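Local atomic coordinates of subdomain of Desmoplakin Carboxy-Terminal domain (DPCT) (Homo sapiens, PDB entry 1LM5), a protein that probably binds intermediate filaments through carboxy-terminal fragments built from plakin repeats, helping to link the cytoskeleton to desmosomes. Residues B[21-26]-B[31-36]; B[39-44]-B[164-169]; B[59-64]-B[69-74]; B[99-104]-B[117-122]; B[178-183]-B[193-198]. One frame throughout, in Å; residues are numbered along the deposited sequence.

Contact 1: residues B[21-26]-B[31-36]; sequences EKISIT and RGIVDS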
# COMPACT_ATOMS: atom_id res chain seq x y z
N GLU B 21 4.30 12.68 -27.07
CA GLU B 21 4.24 11.28 -26.72
C GLU B 21 4.81 11.02 -25.34
O GLU B 21 5.70 11.73 -24.86
CB GLU B 21 5.02 10.44 -27.73
CG GLU B 21 6.51 10.69 -27.69
CD GLU B 21 7.27 9.82 -28.68
OE1 GLU B 21 6.80 8.71 -28.98
OE2 GLU B 21 8.36 10.25 -29.13
N LYS B 22 4.27 10.00 -24.70
CA LYS B 22 4.72 9.61 -23.39
C LYS B 22 5.97 8.77 -23.55
O LYS B 22 6.02 7.87 -24.39
CB LYS B 22 3.64 8.78 -22.69
CG LYS B 22 4.12 8.14 -21.40
CD LYS B 22 3.01 7.39 -20.68
CE LYS B 22 2.45 6.26 -21.51
NZ LYS B 22 1.50 5.46 -20.69
N ILE B 23 7.00 9.08 -22.77
CA ILE B 23 8.23 8.31 -22.79
C ILE B 23 8.63 8.09 -21.34
O ILE B 23 8.14 8.76 -20.43
CB ILE B 23 9.37 9.06 -23.51
CG1 ILE B 23 9.65 10.39 -22.82
CG2 ILE B 23 8.99 9.27 -24.97
CD1 ILE B 23 10.79 11.18 -23.43
N SER B 24 9.52 7.14 -21.12
CA SER B 24 9.97 6.86 -19.76
C SER B 24 10.87 8.00 -19.33
O SER B 24 11.35 8.80 -20.14
CB SER B 24 10.78 5.57 -19.71
OG SER B 24 12.01 5.76 -20.40
N ILE B 25 11.11 8.07 -18.03
CA ILE B 25 11.99 9.09 -17.50
C ILE B 25 13.36 8.87 -18.13
O ILE B 25 14.03 9.81 -18.54
CB ILE B 25 12.04 8.96 -15.98
CG1 ILE B 25 10.71 9.42 -15.40
CG2 ILE B 25 13.18 9.78 -15.40
CD1 ILE B 25 10.46 8.94 -13.98
N THR B 26 13.77 7.61 -18.19
CA THR B 26 15.05 7.25 -18.78
C THR B 26 15.17 7.78 -20.20
O THR B 26 16.18 8.39 -20.58
CB THR B 26 15.21 5.72 -18.77
OG1 THR B 26 15.25 5.28 -17.41
CG2 THR B 26 16.50 5.28 -19.46
N ARG B 31 17.00 11.57 -24.41
CA ARG B 31 16.71 12.59 -25.41
C ARG B 31 17.15 13.97 -24.95
O ARG B 31 16.97 14.97 -25.65
CB ARG B 31 15.22 12.56 -25.75
CG ARG B 31 14.69 11.14 -25.76
CD ARG B 31 13.88 10.75 -26.97
NE ARG B 31 12.51 11.25 -26.94
CZ ARG B 31 11.47 10.60 -27.44
NH1 ARG B 31 11.62 9.40 -28.00
NH2 ARG B 31 10.26 11.14 -27.41
N GLY B 32 17.74 14.03 -23.76
CA GLY B 32 18.22 15.29 -23.23
C GLY B 32 17.15 16.29 -22.87
O GLY B 32 17.43 17.49 -22.82
N ILE B 33 15.92 15.84 -22.62
CA ILE B 33 14.85 16.76 -22.25
C ILE B 33 14.63 16.76 -20.73
O ILE B 33 13.99 17.66 -20.19
CB ILE B 33 13.54 16.45 -23.00
CG1 ILE B 33 13.04 15.04 -22.69
CG2 ILE B 33 13.77 16.63 -24.49
CD1 ILE B 33 11.69 14.73 -23.34
N VAL B 34 15.18 15.75 -20.07
CA VAL B 34 15.14 15.63 -18.61
C VAL B 34 16.60 15.39 -18.23
O VAL B 34 17.25 14.49 -18.78
CB VAL B 34 14.31 14.40 -18.15
CG1 VAL B 34 14.35 14.30 -16.64
CG2 VAL B 34 12.89 14.49 -18.67
N ASP B 35 17.15 16.21 -17.34
CA ASP B 35 18.55 16.01 -16.95
C ASP B 35 18.65 14.76 -16.09
O ASP B 35 17.69 14.38 -15.42
CB ASP B 35 19.09 17.22 -16.19
CG ASP B 35 18.48 17.36 -14.82
OD1 ASP B 35 17.42 18.00 -14.71
OD2 ASP B 35 19.06 16.82 -13.85
N SER B 36 19.80 14.11 -16.11
CA SER B 36 19.97 12.86 -15.38
C SER B 36 19.72 12.94 -13.87
O SER B 36 19.31 11.95 -13.27
CB SER B 36 21.37 12.29 -15.62
OG SER B 36 22.34 13.07 -14.95
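Glu21 and Arg31 form the polar half of this contact between strand 21-23 and the loop that follows helix 25-30. Ser24 is the N-cap of that helix and Gly32 closes it with a Schellman motif, so the contact joins the two ends of a short capped helix. Arg31 NH2 donates to Glu21 OE2 at 2.7 Å, and the N-H...O angle of 151° supports a salt bridge with a true hydrogen bond. The nitrogen approaches from above the carboxylate, 44° out of its plane. NH2 also makes a salt bridge to Asp16 of strand 11-16.

The second kind of interaction is apolar against flat. Ile23 CG2 lies over one face of the Arg31 guanidinium, 3.3 Å from NH2 and 3.7 Å from CZ. The bends at chi2 and chi3 present that face to the methyl.

Purely aliphatic contact completes the set, with Ile23 CD1 and Ile33 CD1 meeting tip to tip at 3.7 Å. In both isoleucines chi1 near 60° tucks CG1 between the two backbone arms, and the extended remainder carries each CD1 into the meeting. Ile33 also rests on strands 11-16 and 193-197.

The chemistry implies a guanidinium held by Glu21 at its edge, with Asp16 as a second acidic partner of NH2, and backed by a methyl, a setting that would probably keep the arginine charged and restrict its rotation.

Contact 2: residues B[39-44]-B[164-169]; sequences GQRLLE and KILTCP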
# COMPACT_ATOMS: atom_id res chain seq x y z
N GLY B 39 15.96 13.22 -13.51
CA GLY B 39 15.42 11.94 -13.90
C GLY B 39 15.68 10.92 -12.81
O GLY B 39 14.82 10.12 -12.46
N GLN B 40 16.90 10.93 -12.27
CA GLN B 40 17.21 9.99 -11.21
C GLN B 40 16.26 10.19 -10.05
O GLN B 40 15.76 9.25 -9.46
CB GLN B 40 18.64 10.20 -10.71
CG GLN B 40 18.97 9.30 -9.54
CD GLN B 40 20.38 9.54 -9.05
OE1 GLN B 40 21.30 9.69 -9.85
NE2 GLN B 40 20.56 9.58 -7.73
N ARG B 41 16.00 11.44 -9.71
CA ARG B 41 15.14 11.71 -8.58
C ARG B 41 13.72 11.32 -8.85
O ARG B 41 13.04 10.85 -7.95
CB ARG B 41 15.27 13.16 -8.17
CG ARG B 41 16.61 13.34 -7.51
CD ARG B 41 17.02 14.75 -7.29
NE ARG B 41 18.35 14.71 -6.70
CZ ARG B 41 19.05 15.78 -6.34
NH1 ARG B 41 18.54 17.00 -6.51
NH2 ARG B 41 20.25 15.62 -5.79
N LEU B 42 13.26 11.48 -10.09
CA LEU B 42 11.89 11.06 -10.38
C LEU B 42 11.85 9.55 -10.22
O LEU B 42 10.85 9.01 -9.76
CB LEU B 42 11.48 11.44 -11.80
CG LEU B 42 11.35 12.95 -11.98
CD1 LEU B 42 11.04 13.24 -13.43
CD2 LEU B 42 10.27 13.49 -11.07
N LEU B 43 12.93 8.89 -10.62
CA LEU B 43 13.01 7.43 -10.50
C LEU B 43 13.13 7.05 -9.03
O LEU B 43 12.60 6.03 -8.61
CB LEU B 43 14.22 6.87 -11.26
CG LEU B 43 14.15 6.36 -12.71
CD1 LEU B 43 12.72 6.25 -13.18
CD2 LEU B 43 14.98 7.25 -13.59
N GLU B 44 13.85 7.85 -8.25
CA GLU B 44 13.97 7.54 -6.82
C GLU B 44 12.59 7.59 -6.20
O GLU B 44 12.23 6.73 -5.41
CB GLU B 44 14.87 8.55 -6.12
CG GLU B 44 16.32 8.48 -6.54
CD GLU B 44 17.14 9.56 -5.90
OE1 GLU B 44 16.57 10.62 -5.57
OE2 GLU B 44 18.36 9.36 -5.75
N LYS B 164 13.85 22.53 -3.77
CA LYS B 164 13.60 22.43 -5.21
C LYS B 164 14.68 21.51 -5.79
O LYS B 164 15.64 21.96 -6.40
CB LYS B 164 13.69 23.81 -5.85
CG LYS B 164 12.79 24.86 -5.20
CD LYS B 164 11.32 24.46 -5.25
CE LYS B 164 10.40 25.56 -4.72
NZ LYS B 164 8.96 25.15 -4.73
N ILE B 165 14.49 20.21 -5.57
CA ILE B 165 15.47 19.22 -6.01
C ILE B 165 15.34 18.78 -7.45
O ILE B 165 16.14 17.97 -7.93
CB ILE B 165 15.37 17.96 -5.12
CG1 ILE B 165 14.00 17.31 -5.29
CG2 ILE B 165 15.60 18.34 -3.66
CD1 ILE B 165 13.82 16.03 -4.50
N LEU B 166 14.35 19.30 -8.16
CA LEU B 166 14.16 18.90 -9.54
C LEU B 166 14.26 20.06 -10.51
O LEU B 166 13.97 21.20 -10.17
CB LEU B 166 12.78 18.27 -9.73
CG LEU B 166 12.30 17.23 -8.72
CD1 LEU B 166 10.94 16.70 -9.14
CD2 LEU B 166 13.30 16.09 -8.63
N THR B 167 14.68 19.76 -11.73
CA THR B 167 14.72 20.76 -12.76
C THR B 167 13.48 20.39 -13.55
O THR B 167 13.42 19.30 -14.12
CB THR B 167 15.94 20.64 -13.66
OG1 THR B 167 17.12 20.94 -12.91
CG2 THR B 167 15.82 21.58 -14.84
N CYS B 168 12.48 21.26 -13.53
CA CYS B 168 11.24 21.02 -14.25
C CYS B 168 11.64 20.78 -15.70
O CYS B 168 12.23 21.64 -16.34
CB CYS B 168 10.33 22.24 -14.15
SG CYS B 168 8.71 22.04 -14.89
N PRO B 169 11.33 19.59 -16.23
CA PRO B 169 11.66 19.21 -17.61
C PRO B 169 11.14 20.14 -18.69
O PRO B 169 11.69 20.17 -19.79
CB PRO B 169 11.07 17.81 -17.73
CG PRO B 169 11.18 17.28 -16.36
CD PRO B 169 10.72 18.46 -15.52
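The Arg41 guanidinium has Ile165 O at its edge, only 6° out of the plane of the group, with the attached Ile165 C also in that plane. Arg41 NH1 donates to Ile165 O at 3.0 Å with an N-H...O angle of 158°, and the donor lies in the carbonyl plane on a lone pair, with a C=O...N angle of 124°. The arginine chain runs extended from CG to NE, which lets its end span from helix 36-47 to the backbone of the 164-169 segment; Arg41 CD passes 3.4 Å from Ile165 O on the way.

Nearer the helix backbone the contact is apolar. Leu166 CD2 touches Arg41 CB at 3.6 Å, at the root of the arginine, while the other branch of the leucine, Leu166 CD1, meets Leu42 CD2 at 3.8 Å. One leucine therefore straddles two consecutive helix residues. Leu42 also touches Leu195 of strand 193-197.

Two residues, Ile165 and Leu166, lie opposite the single Ile175 of the partner strand, a classic beta bulge in the two-stranded sheet 166-167/174-175, so the arrangement is that of a helix packed and hydrogen-bonded against a bulged hairpin strand, 120 residues apart in sequence.

Contact 3: residues B[59-64]-B[69-74]; sequences QKLSLQ and QGVIDQ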
# COMPACT_ATOMS: atom_id res chain seq x y z
N GLN B 59 3.08 -0.86 -13.87
CA GLN B 59 3.47 -1.84 -12.87
C GLN B 59 4.74 -1.38 -12.16
O GLN B 59 5.60 -0.74 -12.77
CB GLN B 59 3.67 -3.21 -13.52
CG GLN B 59 5.00 -3.37 -14.23
CD GLN B 59 5.06 -4.64 -15.08
OE1 GLN B 59 4.76 -5.74 -14.60
NE2 GLN B 59 5.47 -4.49 -16.33
N LYS B 60 4.85 -1.68 -10.87
CA LYS B 60 6.02 -1.30 -10.10
C LYS B 60 7.06 -2.39 -10.27
O LYS B 60 6.76 -3.58 -10.16
CB LYS B 60 5.62 -1.11 -8.64
CG LYS B 60 4.67 0.08 -8.47
CD LYS B 60 3.84 0.02 -7.19
CE LYS B 60 4.69 0.22 -5.95
NZ LYS B 60 3.85 0.17 -4.70
N LEU B 61 8.29 -1.99 -10.57
CA LEU B 61 9.35 -2.95 -10.82
C LEU B 61 10.53 -2.79 -9.88
O LEU B 61 10.83 -1.70 -9.41
CB LEU B 61 9.88 -2.76 -12.24
CG LEU B 61 8.91 -2.68 -13.41
CD1 LEU B 61 9.67 -2.20 -14.66
CD2 LEU B 61 8.27 -4.04 -13.64
N SER B 62 11.20 -3.91 -9.62
CA SER B 62 12.41 -3.88 -8.80
C SER B 62 13.40 -3.19 -9.72
O SER B 62 13.17 -3.10 -10.93
CB SER B 62 12.89 -5.30 -8.53
OG SER B 62 13.06 -5.99 -9.76
N LEU B 63 14.51 -2.69 -9.18
CA LEU B 63 15.48 -2.06 -10.05
C LEU B 63 15.97 -3.05 -11.10
O LEU B 63 16.18 -2.69 -12.26
CB LEU B 63 16.67 -1.53 -9.26
CG LEU B 63 16.40 -0.37 -8.30
CD1 LEU B 63 17.67 -0.06 -7.50
CD2 LEU B 63 15.96 0.86 -9.08
N GLN B 64 16.17 -4.30 -10.68
CA GLN B 64 16.67 -5.34 -11.57
C GLN B 64 15.75 -5.52 -12.77
O GLN B 64 16.20 -5.53 -13.92
CB GLN B 64 16.79 -6.65 -10.80
CG GLN B 64 17.35 -7.80 -11.62
CD GLN B 64 17.31 -9.12 -10.87
OE1 GLN B 64 17.89 -9.24 -9.78
NE2 GLN B 64 16.64 -10.11 -11.44
N GLN B 69 14.00 -4.54 -18.35
CA GLN B 69 13.02 -4.06 -19.31
C GLN B 69 13.39 -2.77 -20.03
O GLN B 69 12.60 -2.24 -20.82
CB GLN B 69 11.67 -3.93 -18.61
CG GLN B 69 11.13 -5.26 -18.14
CD GLN B 69 9.82 -5.13 -17.40
OE1 GLN B 69 8.93 -4.42 -17.83
NE2 GLN B 69 9.70 -5.83 -16.27
N GLY B 70 14.59 -2.27 -19.77
CA GLY B 70 15.04 -1.05 -20.40
C GLY B 70 14.37 0.19 -19.85
O GLY B 70 14.51 1.28 -20.41
N VAL B 71 13.65 0.03 -18.74
CA VAL B 71 12.96 1.16 -18.13
C VAL B 71 13.99 2.11 -17.53
O VAL B 71 13.76 3.32 -17.47
CB VAL B 71 11.97 0.69 -17.07
CG1 VAL B 71 11.36 1.91 -16.37
CG2 VAL B 71 10.87 -0.14 -17.73
N ILE B 72 15.11 1.56 -17.09
CA ILE B 72 16.21 2.36 -16.54
C ILE B 72 17.48 1.63 -16.98
O ILE B 72 17.44 0.41 -17.20
CB ILE B 72 16.21 2.44 -14.99
CG1 ILE B 72 16.53 1.07 -14.38
CG2 ILE B 72 14.84 2.93 -14.48
CD1 ILE B 72 16.50 1.06 -12.85
N ASP B 73 18.57 2.35 -17.10
CA ASP B 73 19.82 1.72 -17.50
C ASP B 73 20.58 1.25 -16.27
O ASP B 73 20.23 1.58 -15.14
CB ASP B 73 20.66 2.67 -18.37
CG ASP B 73 21.16 3.89 -17.61
OD1 ASP B 73 21.36 4.94 -18.27
OD2 ASP B 73 21.37 3.81 -16.39
N GLN B 74 21.62 0.44 -16.50
CA GLN B 74 22.42 -0.13 -15.43
C GLN B 74 22.98 0.88 -14.43
O GLN B 74 22.86 0.70 -13.23
CB GLN B 74 23.59 -0.93 -16.02
CG GLN B 74 23.19 -2.09 -16.91
CD GLN B 74 23.06 -1.69 -18.37
OE1 GLN B 74 23.08 -2.55 -19.26
NE2 GLN B 74 22.94 -0.39 -18.64
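The backbones of Leu63 and Ile72 come nearest, with CA atoms 7.9 Å apart; between them helix 63-68 begins just beyond the N-cap Ser62 and ends in a Schellman motif at Gly70, whose positive phi (74°) turns the chain out of the helix. Both segments belong to a plectin repeat, and the contact closes a short strand-helix-loop unit within it.

Leu63 CD2 meets Ile72 CD1 at 3.8 Å, the two side chains crossing at about a right angle. The same Ile72 CD1 lies 3.8 Å from Leu63 O. Ile72 CG1 sits between the backbone N and the carbonyl carbon (chi1 68°), and the extended continuation brings CD1 to the start of the helix. Helix 74-88 covers both side chains, with Leu80 on Leu63 and Ala77 on Ile72.

Leu61 divides its branches. Leu61 CD1 packs on Val71 CG2 at 3.9 Å, deeper in the contact, whereas Leu61 CD2 supports the amide of Gln69, approaching Gln69 NE2 to 3.5 Å. Gln69 extends beyond CG to lie across the leucine at the exposed margin.

There it faces Gln59, which comes from the opposite direction: the two amide planes are 67° apart, and Gln59 NE2 stands 3.8 Å from Gln69 OE1.

Contact 4: residues B[99-104]-B[117-122]; sequences MSAAEA and RFLEFQ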
# COMPACT_ATOMS: atom_id res chain seq x y z
N MET B 99 15.68 -0.83 8.79
CA MET B 99 15.52 0.58 9.11
C MET B 99 14.78 1.28 7.98
O MET B 99 14.98 0.97 6.81
CB MET B 99 16.87 1.27 9.25
CG MET B 99 17.77 0.81 10.37
SD MET B 99 19.13 1.99 10.48
CE MET B 99 20.15 1.48 9.09
N SER B 100 13.92 2.23 8.34
CA SER B 100 13.21 3.02 7.35
C SER B 100 14.19 4.11 6.90
O SER B 100 15.27 4.26 7.49
CB SER B 100 11.97 3.66 7.98
OG SER B 100 12.34 4.53 9.03
N ALA B 101 13.84 4.86 5.87
CA ALA B 101 14.74 5.91 5.40
C ALA B 101 15.14 6.88 6.51
O ALA B 101 16.32 7.20 6.67
CB ALA B 101 14.08 6.68 4.27
N ALA B 102 14.16 7.34 7.28
CA ALA B 102 14.41 8.29 8.36
C ALA B 102 15.45 7.77 9.34
O ALA B 102 16.36 8.50 9.74
CB ALA B 102 13.12 8.60 9.09
N GLU B 103 15.28 6.51 9.74
CA GLU B 103 16.20 5.88 10.68
C GLU B 103 17.57 5.78 10.04
O GLU B 103 18.59 6.06 10.69
CB GLU B 103 15.68 4.49 11.05
CG GLU B 103 14.22 4.46 11.47
CD GLU B 103 13.68 3.06 11.68
OE1 GLU B 103 13.99 2.46 12.73
OE2 GLU B 103 12.95 2.56 10.80
N ALA B 104 17.61 5.40 8.77
CA ALA B 104 18.87 5.26 8.05
C ALA B 104 19.66 6.56 8.04
O ALA B 104 20.90 6.55 8.09
CB ALA B 104 18.63 4.79 6.63
N ARG B 117 14.81 13.38 0.54
CA ARG B 117 14.14 13.28 -0.75
C ARG B 117 13.17 12.12 -0.67
O ARG B 117 12.00 12.23 -1.03
CB ARG B 117 15.12 12.97 -1.87
CG ARG B 117 15.99 14.10 -2.34
CD ARG B 117 16.41 13.85 -3.79
NE ARG B 117 17.18 12.62 -3.96
CZ ARG B 117 18.46 12.48 -3.63
NH1 ARG B 117 19.12 13.50 -3.09
NH2 ARG B 117 19.08 11.33 -3.83
N PHE B 118 13.68 10.99 -0.20
CA PHE B 118 12.89 9.78 -0.12
C PHE B 118 11.67 9.93 0.77
O PHE B 118 10.56 9.56 0.39
CB PHE B 118 13.78 8.63 0.35
CG PHE B 118 15.00 8.41 -0.50
CD1 PHE B 118 16.08 7.69 -0.01
CD2 PHE B 118 15.07 8.91 -1.81
CE1 PHE B 118 17.21 7.46 -0.79
CE2 PHE B 118 16.19 8.68 -2.60
CZ PHE B 118 17.27 7.95 -2.08
N LEU B 119 11.87 10.49 1.95
CA LEU B 119 10.75 10.71 2.86
C LEU B 119 9.69 11.59 2.21
O LEU B 119 8.49 11.33 2.32
CB LEU B 119 11.24 11.37 4.15
CG LEU B 119 12.21 10.51 4.95
CD1 LEU B 119 12.75 11.33 6.13
CD2 LEU B 119 11.49 9.28 5.44
N GLU B 120 10.13 12.62 1.51
CA GLU B 120 9.20 13.52 0.86
C GLU B 120 8.46 12.84 -0.28
O GLU B 120 7.26 13.01 -0.43
CB GLU B 120 9.94 14.74 0.35
CG GLU B 120 10.56 15.53 1.49
CD GLU B 120 11.47 16.61 1.02
OE1 GLU B 120 11.88 16.57 -0.17
OE2 GLU B 120 11.80 17.50 1.83
N PHE B 121 9.20 12.07 -1.07
CA PHE B 121 8.60 11.35 -2.17
C PHE B 121 7.48 10.47 -1.63
O PHE B 121 6.39 10.44 -2.17
CB PHE B 121 9.63 10.45 -2.85
CG PHE B 121 10.70 11.19 -3.60
CD1 PHE B 121 11.95 10.61 -3.78
CD2 PHE B 121 10.44 12.44 -4.16
CE1 PHE B 121 12.94 11.26 -4.52
CE2 PHE B 121 11.42 13.10 -4.91
CZ PHE B 121 12.67 12.51 -5.09
N GLN B 122 7.78 9.75 -0.55
CA GLN B 122 6.78 8.86 0.04
C GLN B 122 5.63 9.67 0.59
O GLN B 122 4.47 9.42 0.29
CB GLN B 122 7.41 8.01 1.14
CG GLN B 122 8.50 7.07 0.64
CD GLN B 122 9.20 6.32 1.76
OE1 GLN B 122 9.02 6.62 2.95
NE2 GLN B 122 10.01 5.33 1.39
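Phe118 opens the contact from helix 112-124 by setting its CB against Ala101 CB at 4.4 Å. This is close helix-helix packing of helix 101-106 on helix 112-124, with segment 117-122 lying in a plectin repeat: Ala101 and Leu119 have CA atoms 6.7 Å apart, a separation consistent with the small alanine side chains. Beyond CB the Phe118 ring packs on helix 74-88, touching Pro82, Ala83 and Ala86, so this residue joins three helices.

Leu119, next in sequence, carries the main load. With chi1 at -63°, the side chain leans back past its own N, and its two methyls spread over the first turn of the opposing helix. Leu119 CD2 reaches 3.9 Å from Ala101 CB and 3.8 Å from Ala102 N; Leu119 CD1 lies 4.0 Å from Ala102 CB. Leu156 of helix 150-157 also packs on this leucine.

Further along, the Gln122 amide bonds to the backbone of Cys48, Ala86 and Val129.

The helix start that Leu119 meets is itself tied down: Ser100, at the N-cap position, gives both its backbone N and its OG to Glu103 OE2, each at 2.7 Å, and OE2 accepts OG on its anti lone pair and the N-H from above the carboxylate plane.

Contact 5: residues B[178-183]-B[193-198]; sequences KDAINR and RLLEAA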
# COMPACT_ATOMS: atom_id res chain seq x y z
N LYS B 178 6.64 18.12 -4.96
CA LYS B 178 5.28 18.58 -4.74
C LYS B 178 4.89 19.42 -5.95
O LYS B 178 3.80 19.28 -6.51
CB LYS B 178 5.24 19.42 -3.46
CG LYS B 178 4.03 20.32 -3.31
CD LYS B 178 2.78 19.58 -2.94
CE LYS B 178 1.73 20.57 -2.44
NZ LYS B 178 0.45 19.89 -2.09
N ASP B 179 5.80 20.30 -6.37
CA ASP B 179 5.56 21.15 -7.53
C ASP B 179 5.37 20.28 -8.76
O ASP B 179 4.51 20.55 -9.59
CB ASP B 179 6.74 22.07 -7.81
CG ASP B 179 6.94 23.11 -6.75
OD1 ASP B 179 8.10 23.48 -6.50
OD2 ASP B 179 5.93 23.56 -6.16
N ALA B 180 6.22 19.27 -8.89
CA ALA B 180 6.18 18.37 -10.03
C ALA B 180 4.80 17.72 -10.13
O ALA B 180 4.23 17.66 -11.20
CB ALA B 180 7.25 17.31 -9.89
N ILE B 181 4.27 17.26 -9.00
CA ILE B 181 2.96 16.62 -9.01
C ILE B 181 1.89 17.64 -9.41
O ILE B 181 0.96 17.31 -10.15
CB ILE B 181 2.62 16.04 -7.64
CG1 ILE B 181 3.57 14.89 -7.33
CG2 ILE B 181 1.18 15.55 -7.62
CD1 ILE B 181 3.44 14.35 -5.92
N ASN B 182 2.04 18.87 -8.95
CA ASN B 182 1.06 19.89 -9.29
C ASN B 182 1.15 20.33 -10.75
O ASN B 182 0.17 20.81 -11.31
CB ASN B 182 1.21 21.09 -8.35
CG ASN B 182 0.56 20.84 -7.01
OD1 ASN B 182 -0.65 20.58 -6.94
ND2 ASN B 182 1.34 20.91 -5.94
N ARG B 183 2.32 20.16 -11.35
CA ARG B 183 2.53 20.53 -12.75
C ARG B 183 2.40 19.34 -13.67
O ARG B 183 2.57 19.45 -14.88
CB ARG B 183 3.93 21.15 -12.90
CG ARG B 183 4.03 22.52 -12.26
CD ARG B 183 5.46 22.96 -12.02
NE ARG B 183 5.47 24.26 -11.36
CZ ARG B 183 5.08 25.39 -11.94
NH1 ARG B 183 4.66 25.38 -13.20
NH2 ARG B 183 5.08 26.52 -11.25
N ARG B 193 0.63 9.41 -14.13
CA ARG B 193 1.00 10.80 -14.00
C ARG B 193 2.25 11.10 -14.79
O ARG B 193 3.28 10.46 -14.61
CB ARG B 193 1.21 11.13 -12.53
CG ARG B 193 1.38 12.59 -12.23
CD ARG B 193 1.25 12.79 -10.72
NE ARG B 193 -0.06 12.37 -10.25
CZ ARG B 193 -1.17 13.09 -10.38
NH1 ARG B 193 -1.14 14.28 -10.96
NH2 ARG B 193 -2.33 12.59 -9.96
N LEU B 194 2.14 12.08 -15.68
CA LEU B 194 3.25 12.46 -16.54
C LEU B 194 3.69 13.89 -16.30
O LEU B 194 2.88 14.75 -15.95
CB LEU B 194 2.84 12.36 -18.02
CG LEU B 194 2.11 11.11 -18.50
CD1 LEU B 194 2.00 11.14 -20.02
CD2 LEU B 194 2.85 9.87 -18.04
N LEU B 195 4.97 14.13 -16.51
CA LEU B 195 5.55 15.45 -16.38
C LEU B 195 5.97 15.84 -17.79
O LEU B 195 6.68 15.08 -18.45
CB LEU B 195 6.79 15.41 -15.50
CG LEU B 195 6.84 16.25 -14.24
CD1 LEU B 195 8.28 16.31 -13.75
CD2 LEU B 195 6.28 17.64 -14.50
N GLU B 196 5.54 17.01 -18.26
CA GLU B 196 5.93 17.44 -19.59
C GLU B 196 7.41 17.81 -19.63
O GLU B 196 7.97 18.30 -18.65
CB GLU B 196 5.09 18.64 -20.03
CG GLU B 196 3.65 18.28 -20.28
CD GLU B 196 2.84 19.47 -20.78
OE1 GLU B 196 1.63 19.30 -21.00
OE2 GLU B 196 3.42 20.57 -20.94
N ALA B 197 8.04 17.58 -20.78
CA ALA B 197 9.44 17.90 -20.96
C ALA B 197 9.63 18.42 -22.38
O ALA B 197 9.01 17.93 -23.32
CB ALA B 197 10.30 16.66 -20.75
N ALA B 198 10.50 19.42 -22.51
CA ALA B 198 10.78 20.02 -23.81
C ALA B 198 12.28 20.25 -23.89
O ALA B 198 12.96 20.30 -22.86
CB ALA B 198 10.03 21.35 -23.94
O HOH W 1 3.58 18.25 -16.96
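Leu195 and Ala180 meet where helix 177-183 crosses strand 193-197, a helix laid almost perpendicular over a strand of the four-stranded mixed sheet. The short axes approach to 8.1 Å at an angle of 92°, a near-perpendicular crossing consistent with a short contact region.

Leu195 has the unusual conformation here. Its chi1 of -121° lies well away from the staggered values, and the chain beyond it is extended. This rotation brings both methyls to the helix: Leu195 CD1 stands 4.1 Å from Ala180 CB, and Leu195 CD2 lies 3.9 Å from Ala180 O and 4.1 Å from Arg183 O. One branch thus meets a side chain while the other lies against the carbonyl oxygens of Ala180 and Arg183. Ile11 of strand 11-16 also packs on both Leu195 and Ala180.

Arg193 leaves the strand with CG anti to the backbone N (chi1 -170°) and bends at chi3, which turns its guanidinium over Ile181. The two side chains cross at about a right angle. Ile181 CG2, itself anti to its backbone N, lies over one face of the guanidinium and 4.2 Å from Arg193 CD. The polar atoms find partners elsewhere: Arg193 NE bonds to Ser9 OG and NH1 to Ser184 OG, which would help fix the plane that the isoleucine backs.

Polar linkage between the two backbones passes through a single ordered water, which donates to Arg183 O at 2.6 Å and accepts from Glu196 N at 2.7 Å.

Overall arrangement
Contact 4 is the most uniformly buried, with no hydrogen bond crossing between its two helices. Contacts 3 and 5 are buried with exposed margins, at Gln59 and Gln69 and at Arg183. Contacts 1 and 2 are partly buried: contact 1 adds an arginine-glutamate salt bridge to aliphatic packing, contact 2 an arginine bond to a backbone carbonyl. Contacts 1 and 3 repeat one layout, strand, short helix and Schellman exit, but two glutamines replace the marginal salt bridge in contact 3. Thr26 links them through a probable hydrogen bond to Val71 O. Contacts 1 and 5 share the mixed sheet, and the Glu44-Arg117 salt bridge joins contacts 2 and 4. Contacts 4 and 5 lie on opposite sides of the chain's centre.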